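Peptide methionine sulfoxide reductase MSRA (Corynebacterium diphtheriae, PDB 4D7L) reduces methionine (S)-S-oxide in proteins back to methionine, probably as a repair enzyme, with a mycothiol-linked thiol-disulfide relay regenerating the enzyme. Local coordinates at residues V86-V91 with E118-P123; E64-G69 with S157-A162; R29-K34 with T108-H113; G92-I97 with G205-A210. One frame throughout, in Å; residues are numbered along the deposited sequence.

Interaction 1. Residues V86-V91 with E118-P123; sequences VVYTSV and EVVYDP
Val87 and Tyr88 both turn their backbone N-H groups to Val120 O, which makes a classic beta bulge in this antiparallel strand pair. The bond from Val87 N to Val120 O is 2.8 Å, whereas that from Tyr88 N to the same oxygen is weak at 3.3 Å. Evidence for the shift is the register: Val86 faces Tyr121 as a non-hydrogen-bonded pair, but Tyr88 already faces Val120 as a hydrogen-bonded one. Beyond the bulge the ladder is regular, and Ser90 and Glu118 bond to each other through both their backbone N-H groups and carbonyls.

On the side shared by Val86, Thr89 and Val119 the packing is tight and buried. Val86 CG2 lies 3.7 Å from Val119 CG1, the two side chains crossing at about a right angle, with Leu131 of helix 128-137 over Val86 and Phe80 of helix 73-81 over Val119. Thr89 OG1 is engaged by Glu77 and His51. At the partly exposed Val87, CG2 still packs 3.9 Å from Val120 CG1, but the other branch is looser: Val87 CG1 comes no nearer than 4.3 Å to Asp122 CB, and the Asp122 carboxylate turns away to Thr124 and Gln125.

The remaining face carries the polar clasp. Extended from a CG anti to its backbone N (chi1 172°), the Glu118 side chain brings OE1 to the edge of the Tyr88 ring, 3.5 Å from CE2, with carboxylate and ring planes 86° apart. Arg58 holds OE2 in a salt bridge, while Ser90 OG donates to the anti lone pair of Glu118 OE1 at 2.6 Å.

Interaction 2. Residues E64-G69 with S157-A162; sequences ETIYIG and SAIYTA. With PGE (triethylene glycol), chain K.
Tyr67 and Tyr160 form a hydrogen-bonded antiparallel pair: Tyr67 N reaches Tyr160 O at 3.0 Å, and Tyr160 N returns a bond to Tyr67 O. Two residues on, Gly69 and Ala158 repeat the exchange, the straighter bond being Gly69 N to Ala158 O (2.8 Å, 171° at the hydrogen). At the other end the strands part and water takes over. One water donates to Thr65 O at 2.7 Å and accepts from Ala162 N; a second accepts from Thr65 N and donates weakly to Ala162 O. Thr65 OG1 shares a hydrogen bond with O1 of triethylene glycol at 2.8 Å, a molecule probably from the crystallisation liquor.

Tyr160 O also lies at the edge of the Tyr67 ring, where Ala162 CB sits 3.8 Å from Tyr67 CE1. The Tyr160 hydroxyl bonds to Glu195, and Ser157 OG to His139 and Thr194. On the opposite face Ile66 CD1 packs on Ile159 CG2 at 3.8 Å.

Within the mixed sheet, strand 114-121 flanks 64-69 and strand 195-198 flanks 158-161; helix 128-137 covers Ile66, Ile68 and Ile159, and helix 166-186 also touches Ile159.

Interaction 3. Residues R29-K34 with T108-H113; sequences RLVEEK and TGRTNH
In the N-terminal segment that precedes the first strand, Val31 is gripped by the side-chain amide of Asn112, a residue of the loop between helix 103-107 and strand 114-121. Both polar atoms of the amide are used. Val31 N donates to Asn112 OD1 at 2.8 Å, in the carbonyl plane and on a lone pair. Asn112 ND2 answers with a bond of 2.9 Å to Val31 O, almost perfectly straight at 177°, and that oxygen lies within 1° of the amide plane. One backbone residue thus supplies a donor and an acceptor to a flat group, a two-point match that fixes the amide's rotation and which end carries oxygen.

The loop presenting Asn112 contains two ST turns: Thr108 OG1 accepts from Arg110 N, and Thr111 OG1 accepts from His113 N at 3.0 Å. Gly109, the middle residue of the first turn, is the first after the helix to leave helical angles, with positive phi. Asn112, in the middle of the second, has a left-handed backbone (phi 66°), and its CB points toward the N-terminal segment.

Aliphatic groups frame the amide. Leu30 CD2 lies 3.5 Å from Asn112 OD1; Val31 CG2 is likewise 3.5 Å from Asn112 OD1, and 3.8 Å from Arg110 O. At the margin a water donates to both Arg29 O and Gly109 O, 2.7 Å from the latter. Arg156 binds Asn112 O, and Leu30 also rests on Tyr145.

Interaction 4. Residues G92-I97 with G205-A210; sequences GFAGGI and GEYYMA
The Tyr207 ring has Ala94 CB at its edge, near the ring plane and 4.2 Å from Tyr207 CD1, while Gly92 CA and Phe93 N approach it obliquely; the Tyr67 ring meets it with planes at about 45°. A chi1 of 164° swings the Tyr207 ring beside its own carbonyl carbon and along strand 92-94, placing CE1 3.7 Å from Gly92 CA. Its OH comes close to Gly92 N, but the angle is too poor for a hydrogen bond, and the hydroxyl is bonded instead to Ser90 OG. The Phe93 ring is met obliquely by Tyr208 O and by Ala210, with Phe93 CZ 3.7 Å from Ala210 CB; Tyr103 and Thr106 of helix 103-107 also touch this ring. Phe93 O comes obliquely to the Tyr208 ring.

The backbones bond once in each direction: Phe93 N to Tyr208 O at 2.8 Å, and Tyr208 N to Phe93 O at 2.9 Å. Next to this pair, Gly92 and Met209 are non-hydrogen-bonded and close, their CA atoms 4.1 Å apart. Gly92 CA makes a C-H...O contact of 3.1 Å with Tyr208 O; having no side chain, Gly92 lets Tyr208 O and Met209 CA lie this near. Past Ala94 the chains separate, and a water accepts from Gly95 N and donates to Glu206 O at 2.8 Å.

Within these segments the antiparallel ladder has one hydrogen-bonded pair beside one non-hydrogen-bonded pair; Ala210 continues it to Val91, and strand 208-209 thereby becomes an outermost strand of the mixed sheet in this MsrA fold.

Overall arrangement
From the N terminus, residues 29-34 close the first loop at 108-113 (interaction 3), tying the N-terminal segment to the loop before strand 114-121. Strand 64-69 pairs with 158-161 in interaction 2, and the chain between them contains all of interaction 1, where strands 86-94 and 114-121 join. Interaction 4 starts on the same strand as interaction 1 and closes much later, at 205-210, so it crosses interactions 1 and 2; interaction 3 crosses the other three. Interactions 1, 2 and 4 share one mixed sheet. Interaction 3 touches interaction 4 where Thr111 O lies 3.0 Å from Ile97 N, in the loop that follows strand 86-94.

Interaction 1. Residues V86-V91 with E118-P123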
loop_
_atom_site.group_PDB
_atom_site.type_symbol
_atom_site.label_atom_id
_atom_site.label_comp_id
_atom_site.label_asym_id
_atom_site.label_seq_id
_atom_site.Cartn_x
_atom_site.Cartn_y
_atom_site.Cartn_z
ATOM N N VAL A 86 5.419 -13.114 -6.591
ATOM C CA VAL A 86 4.444 -12.691 -5.573
ATOM C C VAL A 86 3.402 -13.789 -5.461
ATOM O O VAL A 86 2.881 -14.246 -6.472
ATOM C CB VAL A 86 3.801 -11.343 -5.929
ATOM C CG1 VAL A 86 2.614 -11.021 -4.993
ATOM C CG2 VAL A 86 4.857 -10.236 -5.865
ATOM N N VAL A 87 3.155 -14.288 -4.259
ATOM C CA VAL A 87 2.307 -15.479 -4.148
ATOM C C VAL A 87 0.948 -15.192 -3.504
ATOM O O VAL A 87 0.043 -16.007 -3.615
ATOM C CB VAL A 87 3.014 -16.609 -3.361
ATOM C CG1 VAL A 87 4.199 -17.140 -4.158
ATOM C CG2 VAL A 87 3.455 -16.128 -2.007
ATOM N N TYR A 88 0.818 -14.036 -2.859
ATOM C CA TYR A 88 -0.450 -13.584 -2.273
ATOM C C TYR A 88 -0.402 -12.069 -2.127
ATOM O O TYR A 88 0.665 -11.502 -1.853
ATOM C CB TYR A 88 -0.697 -14.237 -0.905
ATOM C CG TYR A 88 -1.930 -13.730 -0.163
ATOM C CD1 TYR A 88 -3.199 -14.204 -0.483
ATOM C CD2 TYR A 88 -1.821 -12.773 0.855
ATOM C CE1 TYR A 88 -4.340 -13.743 0.198
ATOM C CE2 TYR A 88 -2.949 -12.300 1.540
ATOM C CZ TYR A 88 -4.203 -12.802 1.215
ATOM O OH TYR A 88 -5.334 -12.350 1.876
ATOM N N THR A 89 -1.544 -11.412 -2.311
ATOM C CA THR A 89 -1.671 -9.996 -1.962
ATOM C C THR A 89 -3.003 -9.725 -1.251
ATOM O O THR A 89 -3.948 -10.513 -1.361
ATOM C CB THR A 89 -1.609 -9.056 -3.196
ATOM O OG1 THR A 89 -2.747 -9.300 -4.035
ATOM C CG2 THR A 89 -0.310 -9.247 -3.990
ATOM N N SER A 90 -3.072 -8.621 -0.522
ATOM C CA SER A 90 -4.360 -8.091 -0.052
ATOM C C SER A 90 -4.237 -6.578 0.029
ATOM O O SER A 90 -3.133 -6.042 -0.102
ATOM C CB SER A 90 -4.763 -8.684 1.313
ATOM O OG SER A 90 -3.964 -8.152 2.367
ATOM N N VAL A 91 -5.362 -5.901 0.214
ATOM C CA VAL A 91 -5.350 -4.465 0.421
ATOM C C VAL A 91 -5.956 -4.094 1.755
ATOM O O VAL A 91 -6.801 -4.810 2.336
ATOM C CB VAL A 91 -6.102 -3.698 -0.695
ATOM C CG1 VAL A 91 -5.346 -3.853 -2.020
ATOM C CG2 VAL A 91 -7.555 -4.180 -0.826
ATOM N N GLU A 118 -0.530 -5.444 0.963
ATOM C CA GLU A 118 0.233 -6.520 1.576
ATOM C C GLU A 118 0.763 -7.397 0.440
ATOM O O GLU A 118 -0.020 -7.943 -0.325
ATOM C CB GLU A 118 -0.652 -7.339 2.511
ATOM C CG GLU A 118 0.034 -8.615 3.053
ATOM C CD GLU A 118 -0.916 -9.537 3.799
ATOM O OE1 GLU A 118 -2.140 -9.533 3.513
ATOM O OE2 GLU A 118 -0.430 -10.285 4.673
ATOM N N VAL A 119 2.080 -7.487 0.306
ATOM C CA VAL A 119 2.694 -8.276 -0.752
ATOM C C VAL A 119 3.457 -9.449 -0.140
ATOM O O VAL A 119 4.472 -9.266 0.534
ATOM C CB VAL A 119 3.649 -7.427 -1.594
ATOM C CG1 VAL A 119 4.230 -8.257 -2.743
ATOM C CG2 VAL A 119 2.922 -6.218 -2.128
ATOM N N VAL A 120 2.947 -10.646 -0.351
ATOM C CA VAL A 120 3.622 -11.831 0.135
ATOM C C VAL A 120 4.370 -12.474 -1.020
ATOM O O VAL A 120 3.772 -12.768 -2.046
ATOM C CB VAL A 120 2.637 -12.827 0.725
ATOM C CG1 VAL A 120 3.375 -14.039 1.265
ATOM C CG2 VAL A 120 1.815 -12.148 1.835
ATOM N N TYR A 121 5.667 -12.722 -0.856
ATOM C CA TYR A 121 6.451 -13.166 -2.010
ATOM C C TYR A 121 7.406 -14.299 -1.672
ATOM O O TYR A 121 7.778 -14.497 -0.519
ATOM C CB TYR A 121 7.229 -11.983 -2.612
ATOM C CG TYR A 121 8.251 -11.388 -1.661
ATOM C CD1 TYR A 121 7.866 -10.467 -0.688
ATOM C CD2 TYR A 121 9.592 -11.752 -1.729
ATOM C CE1 TYR A 121 8.787 -9.919 0.187
ATOM C CE2 TYR A 121 10.523 -11.215 -0.848
ATOM C CZ TYR A 121 10.115 -10.297 0.100
ATOM O OH TYR A 121 11.036 -9.776 0.977
ATOM N N ASP A 122 7.783 -15.039 -2.714
ATOM C CA ASP A 122 8.776 -16.095 -2.638
ATOM C C ASP A 122 10.141 -15.475 -2.915
ATOM O O ASP A 122 10.423 -15.094 -4.055
ATOM C CB ASP A 122 8.476 -17.191 -3.674
ATOM C CG ASP A 122 9.491 -18.346 -3.642
ATOM O OD1 ASP A 122 10.578 -18.217 -3.020
ATOM O OD2 ASP A 122 9.206 -19.375 -4.285
ATOM N N PRO A 123 10.994 -15.386 -1.885
ATOM C CA PRO A 123 12.276 -14.689 -2.039
ATOM C C PRO A 123 13.250 -15.428 -2.945
ATOM O O PRO A 123 14.266 -14.855 -3.320
ATOM C CB PRO A 123 12.810 -14.602 -0.597
ATOM C CG PRO A 123 12.156 -15.704 0.109
ATOM C CD PRO A 123 10.793 -15.879 -0.514
#

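Interaction 2. Residues E64-G69 with S157-A162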
loop_
_atom_site.group_PDB
_atom_site.type_symbol
_atom_site.label_atom_id
_atom_site.label_comp_id
_atom_site.label_asym_id
_atom_site.label_seq_id
_atom_site.Cartn_x
_atom_site.Cartn_y
_atom_site.Cartn_z
ATOM N N GLU A 64 8.141 -14.214 2.371
ATOM C CA GLU A 64 8.382 -12.975 3.097
ATOM C C GLU A 64 7.231 -12.029 2.779
ATOM O O GLU A 64 6.496 -12.261 1.809
ATOM C CB GLU A 64 9.738 -12.379 2.709
ATOM C CG GLU A 64 10.940 -13.254 3.159
ATOM C CD GLU A 64 12.323 -12.765 2.646
ATOM O OE1 GLU A 64 12.404 -11.738 1.919
ATOM O OE2 GLU A 64 13.342 -13.429 2.968
ATOM N N THR A 65 7.076 -10.975 3.584
ATOM C CA THR A 65 6.026 -9.981 3.373
ATOM C C THR A 65 6.611 -8.572 3.356
ATOM O O THR A 65 7.484 -8.246 4.174
ATOM C CB THR A 65 4.950 -10.053 4.474
ATOM O OG1 THR A 65 4.394 -11.371 4.519
ATOM C CG2 THR A 65 3.826 -9.030 4.195
ATOM N N ILE A 66 6.155 -7.757 2.403
ATOM C CA ILE A 66 6.418 -6.319 2.424
ATOM C C ILE A 66 5.096 -5.567 2.223
ATOM O O ILE A 66 4.194 -6.039 1.522
ATOM C CB ILE A 66 7.473 -5.918 1.352
ATOM C CG1 ILE A 66 7.903 -4.447 1.496
ATOM C CG2 ILE A 66 7.003 -6.286 -0.083
ATOM C CD1 ILE A 66 8.973 -4.033 0.440
ATOM N N TYR A 67 4.970 -4.413 2.873
ATOM C CA TYR A 67 3.756 -3.610 2.807
ATOM C C TYR A 67 4.025 -2.342 2.016
ATOM O O TYR A 67 4.914 -1.569 2.362
ATOM C CB TYR A 67 3.258 -3.255 4.219
ATOM C CG TYR A 67 2.895 -4.473 5.025
ATOM C CD1 TYR A 67 3.857 -5.125 5.788
ATOM C CD2 TYR A 67 1.604 -5.003 4.991
ATOM C CE1 TYR A 67 3.547 -6.264 6.526
ATOM C CE2 TYR A 67 1.283 -6.146 5.731
ATOM C CZ TYR A 67 2.264 -6.765 6.494
ATOM O OH TYR A 67 1.970 -7.884 7.218
ATOM N N ILE A 68 3.251 -2.124 0.960
ATOM C CA ILE A 68 3.559 -1.066 0.006
ATOM C C ILE A 68 2.434 -0.069 -0.123
ATOM O O ILE A 68 1.278 -0.458 -0.364
ATOM C CB ILE A 68 3.836 -1.669 -1.392
ATOM C CG1 ILE A 68 5.008 -2.650 -1.316
ATOM C CG2 ILE A 68 4.095 -0.565 -2.436
ATOM C CD1 ILE A 68 6.284 -1.995 -0.912
ATOM N N GLY A 69 2.766 1.211 -0.001
ATOM C CA GLY A 69 1.784 2.255 -0.249
ATOM C C GLY A 69 2.213 3.146 -1.402
ATOM O O GLY A 69 3.233 3.835 -1.315
ATOM N N SER A 157 3.075 7.920 0.130
ATOM C CA SER A 157 4.016 6.854 -0.221
ATOM C C SER A 157 4.554 6.174 1.036
ATOM O O SER A 157 4.885 6.868 2.006
ATOM C CB SER A 157 5.172 7.457 -1.030
ATOM O OG SER A 157 6.100 6.464 -1.424
ATOM N N ALA A 158 4.620 4.840 1.048
ATOM C CA ALA A 158 5.125 4.136 2.233
ATOM C C ALA A 158 5.691 2.759 1.911
ATOM O O ALA A 158 5.275 2.099 0.945
ATOM C CB ALA A 158 4.018 4.006 3.316
ATOM N N ILE A 159 6.655 2.347 2.727
ATOM C CA ILE A 159 7.114 0.962 2.770
ATOM C C ILE A 159 7.177 0.550 4.237
ATOM O O ILE A 159 7.957 1.117 5.011
ATOM C CB ILE A 159 8.500 0.768 2.131
ATOM C CG1 ILE A 159 8.491 1.204 0.662
ATOM C CG2 ILE A 159 8.929 -0.715 2.229
ATOM C CD1 ILE A 159 9.888 1.305 0.048
ATOM N N TYR A 160 6.355 -0.419 4.637
ATOM C CA TYR A 160 6.465 -0.950 6.005
ATOM C C TYR A 160 7.008 -2.368 5.946
ATOM O O TYR A 160 6.568 -3.167 5.134
ATOM C CB TYR A 160 5.110 -0.927 6.730
ATOM C CG TYR A 160 4.437 0.447 6.716
ATOM C CD1 TYR A 160 5.147 1.598 7.058
ATOM C CD2 TYR A 160 3.099 0.582 6.347
ATOM C CE1 TYR A 160 4.534 2.874 7.037
ATOM C CE2 TYR A 160 2.480 1.838 6.319
ATOM C CZ TYR A 160 3.203 2.964 6.661
ATOM O OH TYR A 160 2.599 4.178 6.623
ATOM N N THR A 161 7.974 -2.679 6.801
ATOM C CA THR A 161 8.636 -3.974 6.719
ATOM C C THR A 161 8.214 -4.945 7.833
ATOM O O THR A 161 7.634 -4.554 8.850
ATOM C CB THR A 161 10.158 -3.793 6.738
ATOM O OG1 THR A 161 10.543 -3.108 7.936
ATOM C CG2 THR A 161 10.607 -2.983 5.528
ATOM N N ALA A 162 8.467 -6.229 7.614
ATOM C CA ALA A 162 8.010 -7.256 8.540
ATOM C C ALA A 162 9.033 -8.380 8.676
ATOM O O ALA A 162 9.993 -8.469 7.906
ATOM C CB ALA A 162 6.664 -7.826 8.075
HETATM C C1 PGE K . 5.995 -13.639 6.650
HETATM O O1 PGE K . 5.609 -13.804 5.297
HETATM C C2 PGE K . 6.532 -12.233 6.848
HETATM O O2 PGE K . 6.536 -11.879 8.217
HETATM O O HOH W 1 9.437 -6.560 4.917
HETATM O O HOH W 2 8.999 -10.819 5.807
#

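Interaction 3. Residues R29-K34 with T108-H113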
loop_
_atom_site.group_PDB
_atom_site.type_symbol
_atom_site.label_atom_id
_atom_site.label_comp_id
_atom_site.label_asym_id
_atom_site.label_seq_id
_atom_site.Cartn_x
_atom_site.Cartn_y
_atom_site.Cartn_z
ATOM N N ARG A 29 -3.529 17.099 6.388
ATOM C CA ARG A 29 -2.658 16.916 7.543
ATOM C C ARG A 29 -3.095 15.691 8.321
ATOM O O ARG A 29 -4.271 15.336 8.293
ATOM C CB ARG A 29 -2.693 18.150 8.452
ATOM C CG ARG A 29 -4.097 18.563 8.844
ATOM N N LEU A 30 -2.141 15.037 8.986
ATOM C CA LEU A 30 -2.441 13.956 9.919
ATOM C C LEU A 30 -3.215 14.524 11.096
ATOM O O LEU A 30 -3.029 15.685 11.430
ATOM C CB LEU A 30 -1.159 13.288 10.407
ATOM C CG LEU A 30 -0.316 12.596 9.337
ATOM C CD1 LEU A 30 1.016 12.191 9.936
ATOM C CD2 LEU A 30 -1.058 11.378 8.823
ATOM N N VAL A 31 -4.102 13.746 11.704
ATOM C CA VAL A 31 -4.769 14.232 12.909
ATOM C C VAL A 31 -3.934 13.871 14.155
ATOM O O VAL A 31 -3.110 12.961 14.105
ATOM C CB VAL A 31 -6.204 13.671 13.039
ATOM C CG1 VAL A 31 -7.038 14.076 11.814
ATOM C CG2 VAL A 31 -6.195 12.152 13.216
ATOM N N GLU A 32 -4.114 14.599 15.262
ATOM C CA GLU A 32 -3.515 14.157 16.523
ATOM C C GLU A 32 -4.121 12.808 16.922
ATOM O O GLU A 32 -5.322 12.576 16.727
ATOM C CB GLU A 32 -3.739 15.194 17.633
ATOM C CG GLU A 32 -3.026 16.508 17.391
ATOM C CD GLU A 32 -1.520 16.337 17.290
ATOM O OE1 GLU A 32 -0.941 15.640 18.153
ATOM O OE2 GLU A 32 -0.915 16.892 16.344
ATOM N N GLU A 33 -3.306 11.913 17.480
ATOM C CA GLU A 33 -3.798 10.578 17.785
ATOM C C GLU A 33 -4.955 10.648 18.766
ATOM O O GLU A 33 -5.878 9.843 18.696
ATOM C CB GLU A 33 -2.686 9.689 18.363
ATOM C CG GLU A 33 -1.707 9.219 17.310
ATOM C CD GLU A 33 -0.601 8.337 17.869
ATOM O OE1 GLU A 33 -0.722 7.843 19.017
ATOM O OE2 GLU A 33 0.401 8.163 17.153
ATOM N N LYS A 34 -4.938 11.644 19.642
ATOM C CA LYS A 34 -6.037 11.799 20.589
ATOM C C LYS A 34 -7.346 12.173 19.887
ATOM O O LYS A 34 -8.431 11.939 20.426
ATOM C CB LYS A 34 -5.680 12.840 21.649
ATOM C CG LYS A 34 -5.834 14.258 21.177
ATOM C CD LYS A 34 -5.438 15.250 22.250
ATOM C CE LYS A 34 -5.354 16.655 21.664
ATOM N NZ LYS A 34 -5.074 17.662 22.717
ATOM N N THR A 108 -12.058 9.353 5.505
ATOM C CA THR A 108 -12.221 10.658 6.179
ATOM C C THR A 108 -10.900 11.366 6.471
ATOM O O THR A 108 -10.883 12.555 6.841
ATOM C CB THR A 108 -12.950 10.543 7.533
ATOM O OG1 THR A 108 -12.105 9.855 8.459
ATOM C CG2 THR A 108 -14.288 9.794 7.382
ATOM N N GLY A 109 -9.805 10.620 6.388
ATOM C CA GLY A 109 -8.495 11.133 6.765
ATOM C C GLY A 109 -8.249 11.082 8.270
ATOM O O GLY A 109 -7.174 11.433 8.725
ATOM N N ARG A 110 -9.229 10.631 9.053
ATOM C CA ARG A 110 -9.100 10.736 10.523
ATOM C C ARG A 110 -8.569 9.473 11.203
ATOM O O ARG A 110 -8.668 9.336 12.413
ATOM C CB ARG A 110 -10.452 11.131 11.113
ATOM C CG ARG A 110 -10.882 12.500 10.584
ATOM C CD ARG A 110 -12.337 12.811 10.904
ATOM N NE ARG A 110 -12.614 12.745 12.330
ATOM C CZ ARG A 110 -13.839 12.803 12.848
ATOM N NH1 ARG A 110 -14.898 12.925 12.052
ATOM N NH2 ARG A 110 -14.007 12.727 14.161
ATOM N N THR A 111 -7.962 8.577 10.426
ATOM C CA THR A 111 -7.328 7.392 10.994
ATOM C C THR A 111 -5.811 7.464 10.920
ATOM O O THR A 111 -5.136 6.675 11.560
ATOM C CB THR A 111 -7.731 6.086 10.260
ATOM O OG1 THR A 111 -7.101 6.059 8.967
ATOM C CG2 THR A 111 -9.276 5.933 10.120
ATOM N N ASN A 112 -5.310 8.377 10.087
ATOM C CA ASN A 112 -3.885 8.519 9.733
ATOM C C ASN A 112 -3.295 7.352 8.949
ATOM O O ASN A 112 -2.113 7.380 8.600
ATOM C CB ASN A 112 -3.035 8.781 10.991
ATOM C CG ASN A 112 -3.282 10.163 11.572
ATOM O OD1 ASN A 112 -3.855 11.031 10.900
ATOM N ND2 ASN A 112 -2.833 10.389 12.820
ATOM N N HIS A 113 -4.097 6.342 8.620
ATOM C CA HIS A 113 -3.562 5.235 7.829
ATOM C C HIS A 113 -3.321 5.587 6.363
ATOM O O HIS A 113 -3.906 6.528 5.815
ATOM C CB HIS A 113 -4.497 4.017 7.849
ATOM C CG HIS A 113 -4.564 3.320 9.168
ATOM N ND1 HIS A 113 -3.484 2.663 9.716
ATOM C CD2 HIS A 113 -5.592 3.158 10.042
ATOM C CE1 HIS A 113 -3.842 2.133 10.875
ATOM N NE2 HIS A 113 -5.113 2.414 11.093
HETATM O O HOH W 3 -5.364 12.963 7.421
#

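Interaction 4. Residues G92-I97 with G205-A210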
loop_
_atom_site.group_PDB
_atom_site.type_symbol
_atom_site.label_atom_id
_atom_site.label_comp_id
_atom_site.label_asym_id
_atom_site.label_seq_id
_atom_site.Cartn_x
_atom_site.Cartn_y
_atom_site.Cartn_z
ATOM N N GLY A 92 -5.503 -2.967 2.271
ATOM C CA GLY A 92 -5.959 -2.572 3.580
ATOM C C GLY A 92 -5.225 -1.326 4.011
ATOM O O GLY A 92 -4.806 -0.507 3.187
ATOM N N PHE A 93 -5.036 -1.222 5.322
ATOM C CA PHE A 93 -4.666 0.040 5.959
ATOM C C PHE A 93 -3.567 -0.152 6.990
ATOM O O PHE A 93 -3.626 -1.073 7.815
ATOM C CB PHE A 93 -5.899 0.649 6.644
ATOM C CG PHE A 93 -7.152 0.559 5.804
ATOM C CD1 PHE A 93 -7.257 1.289 4.625
ATOM C CD2 PHE A 93 -8.210 -0.254 6.188
ATOM C CE1 PHE A 93 -8.406 1.203 3.826
ATOM C CE2 PHE A 93 -9.363 -0.344 5.402
ATOM C CZ PHE A 93 -9.456 0.394 4.220
ATOM N N ALA A 94 -2.565 0.713 6.940
ATOM C CA ALA A 94 -1.502 0.687 7.935
ATOM C C ALA A 94 -0.800 2.038 7.971
ATOM O O ALA A 94 -0.919 2.832 7.029
ATOM C CB ALA A 94 -0.494 -0.444 7.644
ATOM N N GLY A 95 -0.085 2.296 9.068
ATOM C CA GLY A 95 0.725 3.498 9.162
ATOM C C GLY A 95 0.105 4.556 10.031
ATOM O O GLY A 95 0.779 5.544 10.374
ATOM N N GLY A 96 -1.181 4.365 10.339
ATOM C CA GLY A 96 -1.957 5.272 11.175
ATOM C C GLY A 96 -2.181 4.686 12.562
ATOM O O GLY A 96 -1.387 3.881 13.028
ATOM N N ILE A 97 -3.276 5.057 13.210
ATOM C CA ILE A 97 -3.487 4.678 14.603
ATOM C C ILE A 97 -4.824 3.940 14.837
ATOM O O ILE A 97 -4.905 3.070 15.703
ATOM C CB ILE A 97 -3.424 5.919 15.526
ATOM C CG1 ILE A 97 -3.617 5.545 17.001
ATOM C CG2 ILE A 97 -4.457 6.943 15.125
ATOM C CD1 ILE A 97 -2.468 4.704 17.593
ATOM N N GLY A 205 0.807 -0.291 14.856
ATOM C CA GLY A 205 1.677 -1.458 14.914
ATOM C C GLY A 205 1.207 -2.672 14.117
ATOM O O GLY A 205 1.819 -3.739 14.202
ATOM N N GLU A 206 0.166 -2.507 13.305
ATOM C CA GLU A 206 -0.484 -3.642 12.616
ATOM C C GLU A 206 -1.006 -3.199 11.287
ATOM O O GLU A 206 -1.217 -2.004 11.059
ATOM C CB GLU A 206 -1.693 -4.203 13.404
ATOM C CG GLU A 206 -1.421 -4.678 14.793
ATOM C CD GLU A 206 -2.689 -5.165 15.472
ATOM O OE1 GLU A 206 -3.587 -5.673 14.769
ATOM O OE2 GLU A 206 -2.799 -5.016 16.704
ATOM N N TYR A 207 -1.269 -4.181 10.432
ATOM C CA TYR A 207 -1.954 -3.965 9.165
ATOM C C TYR A 207 -3.379 -4.482 9.280
ATOM O O TYR A 207 -3.605 -5.547 9.858
ATOM C CB TYR A 207 -1.198 -4.691 8.042
ATOM C CG TYR A 207 -1.942 -4.905 6.745
ATOM C CD1 TYR A 207 -2.060 -3.869 5.820
ATOM C CD2 TYR A 207 -2.454 -6.173 6.403
ATOM C CE1 TYR A 207 -2.706 -4.059 4.596
ATOM C CE2 TYR A 207 -3.114 -6.374 5.166
ATOM C CZ TYR A 207 -3.217 -5.318 4.279
ATOM O OH TYR A 207 -3.840 -5.504 3.065
ATOM N N TYR A 208 -4.332 -3.737 8.722
ATOM C CA TYR A 208 -5.747 -4.094 8.806
ATOM C C TYR A 208 -6.316 -4.292 7.418
ATOM O O TYR A 208 -6.241 -3.384 6.595
ATOM C CB TYR A 208 -6.544 -2.985 9.531
ATOM C CG TYR A 208 -6.014 -2.688 10.908
ATOM C CD1 TYR A 208 -6.252 -3.578 11.968
ATOM C CD2 TYR A 208 -5.275 -1.529 11.160
ATOM C CE1 TYR A 208 -5.778 -3.318 13.256
ATOM C CE2 TYR A 208 -4.787 -1.269 12.449
ATOM C CZ TYR A 208 -5.044 -2.159 13.481
ATOM O OH TYR A 208 -4.575 -1.883 14.755
ATOM N N MET A 209 -6.879 -5.464 7.153
ATOM C CA MET A 209 -7.446 -5.713 5.831
ATOM C C MET A 209 -8.684 -4.887 5.587
ATOM O O MET A 209 -9.516 -4.752 6.478
ATOM C CB MET A 209 -7.806 -7.189 5.649
ATOM C CG MET A 209 -6.653 -8.151 5.641
ATOM S SD MET A 209 -7.263 -9.816 5.226
ATOM C CE MET A 209 -7.525 -9.700 3.469
ATOM N N ALA A 210 -8.825 -4.384 4.358
ATOM C CA ALA A 210 -10.050 -3.729 3.922
ATOM C C ALA A 210 -11.164 -4.763 3.707
ATOM O O ALA A 210 -10.888 -5.960 3.632
ATOM C CB ALA A 210 -9.790 -2.935 2.632
HETATM O O HOH W 4 -0.236 0.591 11.277
#